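Local coordinates for LINE-1 retrotransposable element ORF1 protein (Homo sapiens, PDB 2W7A), which binds single-stranded RNA and DNA as a nucleic acid chaperone and is essential for LINE-1 retrotransposition, this chain being its central RRM domain, at residues V67-V72 / E76-A81. Numbering follows the deposited sequence.
Sequences VRFTKV and EKMLRA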
loop_
_atom_site.group_PDB
_atom_site.type_symbol
_atom_site.label_atom_id
_atom_site.label_comp_id
_atom_site.label_asym_id
_atom_site.label_seq_id
_atom_site.Cartn_x
_atom_site.Cartn_y
_atom_site.Cartn_z
ATOM N N VAL A 67 3.221 4.550 -0.846
ATOM C CA VAL A 67 4.071 3.828 0.069
ATOM C C VAL A 67 5.516 3.947 -0.452
ATOM O O VAL A 67 5.830 3.536 -1.576
ATOM C CB VAL A 67 3.613 2.376 0.186
ATOM C CG1 VAL A 67 4.514 1.605 1.200
ATOM C CG2 VAL A 67 2.127 2.286 0.502
ATOM N N ARG A 68 6.391 4.562 0.351
ATOM C CA ARG A 68 7.795 4.755 -0.082
ATOM C C ARG A 68 8.646 3.742 0.686
ATOM O O ARG A 68 8.640 3.694 1.892
ATOM C CB ARG A 68 8.269 6.174 0.207
ATOM C CG ARG A 68 9.703 6.444 -0.271
ATOM C CD ARG A 68 10.034 7.935 -0.206
ATOM N NE ARG A 68 11.327 8.248 -0.788
ATOM C CZ ARG A 68 11.970 9.404 -0.618
ATOM N NH1 ARG A 68 11.436 10.377 0.118
ATOM N NH2 ARG A 68 13.157 9.586 -1.190
ATOM N N PHE A 69 9.328 2.887 -0.069
ATOM C CA PHE A 69 10.159 1.846 0.472
ATOM C C PHE A 69 11.579 2.357 0.628
ATOM O O PHE A 69 12.018 3.220 -0.141
ATOM C CB PHE A 69 10.156 0.645 -0.465
ATOM C CG PHE A 69 8.897 -0.134 -0.437
ATOM C CD1 PHE A 69 7.782 0.293 -1.102
ATOM C CD2 PHE A 69 8.823 -1.319 0.237
ATOM C CE1 PHE A 69 6.614 -0.440 -1.085
ATOM C CE2 PHE A 69 7.647 -2.054 0.253
ATOM C CZ PHE A 69 6.548 -1.577 -0.386
ATOM N N THR A 70 12.277 1.839 1.630
ATOM C CA THR A 70 13.698 2.166 1.804
ATOM C C THR A 70 14.512 1.625 0.626
ATOM O O THR A 70 15.465 2.287 0.156
ATOM C CB THR A 70 14.202 1.584 3.135
ATOM O OG1 THR A 70 13.389 2.118 4.211
ATOM C CG2 THR A 70 15.674 1.870 3.368
ATOM N N LYS A 71 14.134 0.432 0.163
ATOM C CA LYS A 71 14.867 -0.252 -0.924
ATOM C C LYS A 71 14.017 -0.369 -2.170
ATOM O O LYS A 71 12.908 -0.901 -2.104
ATOM C CB LYS A 71 15.325 -1.648 -0.482
ATOM C CG LYS A 71 16.434 -1.582 0.611
ATOM C CD LYS A 71 16.999 -2.943 0.939
ATOM C CE LYS A 71 17.797 -3.533 -0.223
ATOM N NZ LYS A 71 18.953 -2.677 -0.604
ATOM N N VAL A 72 14.540 0.134 -3.288
ATOM C CA VAL A 72 13.846 -0.002 -4.562
ATOM C C VAL A 72 13.646 -1.465 -4.912
ATOM O O VAL A 72 12.602 -1.856 -5.445
ATOM C CB VAL A 72 14.621 0.755 -5.686
ATOM C CG1 VAL A 72 14.000 0.557 -7.053
ATOM C CG2 VAL A 72 14.690 2.232 -5.323
ATOM N N GLU A 76 10.007 -3.310 -5.865
ATOM C CA GLU A 76 9.802 -4.063 -7.102
ATOM C C GLU A 76 9.383 -5.490 -6.786
ATOM O O GLU A 76 8.586 -6.077 -7.528
ATOM C CB GLU A 76 11.095 -4.039 -7.948
ATOM C CG GLU A 76 11.389 -2.652 -8.490
ATOM C CD GLU A 76 12.548 -2.545 -9.399
ATOM O OE1 GLU A 76 13.060 -3.602 -9.823
ATOM O OE2 GLU A 76 12.991 -1.376 -9.620
ATOM N N LYS A 77 9.966 -6.060 -5.760
ATOM C CA LYS A 77 9.567 -7.413 -5.333
ATOM C C LYS A 77 8.092 -7.451 -4.981
ATOM O O LYS A 77 7.362 -8.406 -5.384
ATOM C CB LYS A 77 10.397 -7.838 -4.132
ATOM C CG LYS A 77 10.246 -9.293 -3.676
ATOM C CD LYS A 77 11.225 -9.589 -2.493
ATOM C CE LYS A 77 12.669 -9.205 -2.748
ATOM N NZ LYS A 77 13.064 -7.880 -2.155
HETATM N N MSE A 78 7.595 -6.480 -4.193
HETATM C CA MSE A 78 6.186 -6.460 -3.824
HETATM C C MSE A 78 5.286 -6.301 -5.056
HETATM O O MSE A 78 4.253 -6.957 -5.183
HETATM C CB MSE A 78 5.925 -5.290 -2.861
HETATM C CG MSE A 78 4.447 -5.080 -2.572
HETATM SE SE MSE A 78 4.029 -4.635 -0.727
HETATM C CE MSE A 78 5.167 -6.068 -0.292
ATOM N N LEU A 79 5.691 -5.408 -5.963
ATOM C CA LEU A 79 4.920 -5.204 -7.172
ATOM C C LEU A 79 4.842 -6.494 -8.014
ATOM O O LEU A 79 3.773 -6.857 -8.529
ATOM C CB LEU A 79 5.428 -4.025 -7.956
ATOM C CG LEU A 79 5.112 -2.666 -7.407
ATOM C CD1 LEU A 79 5.812 -1.600 -8.214
ATOM C CD2 LEU A 79 3.613 -2.408 -7.393
ATOM N N ARG A 80 5.977 -7.198 -8.165
ATOM C CA ARG A 80 6.008 -8.396 -8.969
ATOM C C ARG A 80 5.142 -9.445 -8.310
ATOM O O ARG A 80 4.441 -10.187 -9.017
ATOM C CB ARG A 80 7.456 -8.937 -9.095
ATOM C CG ARG A 80 8.339 -8.248 -10.113
ATOM C CD ARG A 80 9.446 -9.205 -10.550
ATOM N NE ARG A 80 10.183 -9.755 -9.423
ATOM C CZ ARG A 80 11.078 -9.060 -8.720
ATOM N NH1 ARG A 80 11.376 -7.855 -9.089
ATOM N NH2 ARG A 80 11.733 -9.625 -7.710
ATOM N N ALA A 81 5.232 -9.589 -6.995
ATOM C CA ALA A 81 4.431 -10.592 -6.287
ATOM C C ALA A 81 2.930 -10.302 -6.477
ATOM O O ALA A 81 2.125 -11.201 -6.703
ATOM C CB ALA A 81 4.817 -10.595 -4.838
#
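Phe69 meets the selenium of Met78, a selenomethionine here, with the far end of its ring: CZ of Phe69 lies 4.0 Å from SE of Met78. The selenium stands 79° off the ring normal and 5.3 Å from the ring centroid, which places it at the ring edge, near the plane; in the conformer described, one of two modelled for Met78, the pair is by these measures a Met-aromatic contact of the edge type. Both CB atoms point toward the opposite segment, and the methionine chain runs roughly perpendicular to the phenylalanine side chain. CG of Met78 leaves anti to the backbone N, and turns at its second and third torsions then swing the selenium round to the ring. Both residues are buried. The topology is that of an RRM, in which helix 72-85 follows strand 64-69 and packs on one side of an antiparallel sheet. Phe69 also touches Ile45 of strand 45-51, while Leu6 of strand 5-9 touches both Phe69 and Met78, so the pair belongs to the layer between helix and sheet. Lys71 is the N-cap, and Val72, the residue after it, opens the helix. N of Glu76 donates to O of Val72 at 3.0 Å with an N-H...O angle of 159°, an i to i+4 bond of the first helical turn. In Glu76, CG stands anti to the carbonyl carbon and beside the backbone N (chi1 -68°), which lays it 3.4 Å from O of Val72. The extended remainder of the chain carries OE2 of Glu76 to within 3.4 Å of CG1 of Val72, an apolar-to-carboxylate touch at a partly exposed site. Val72 also touches Met3.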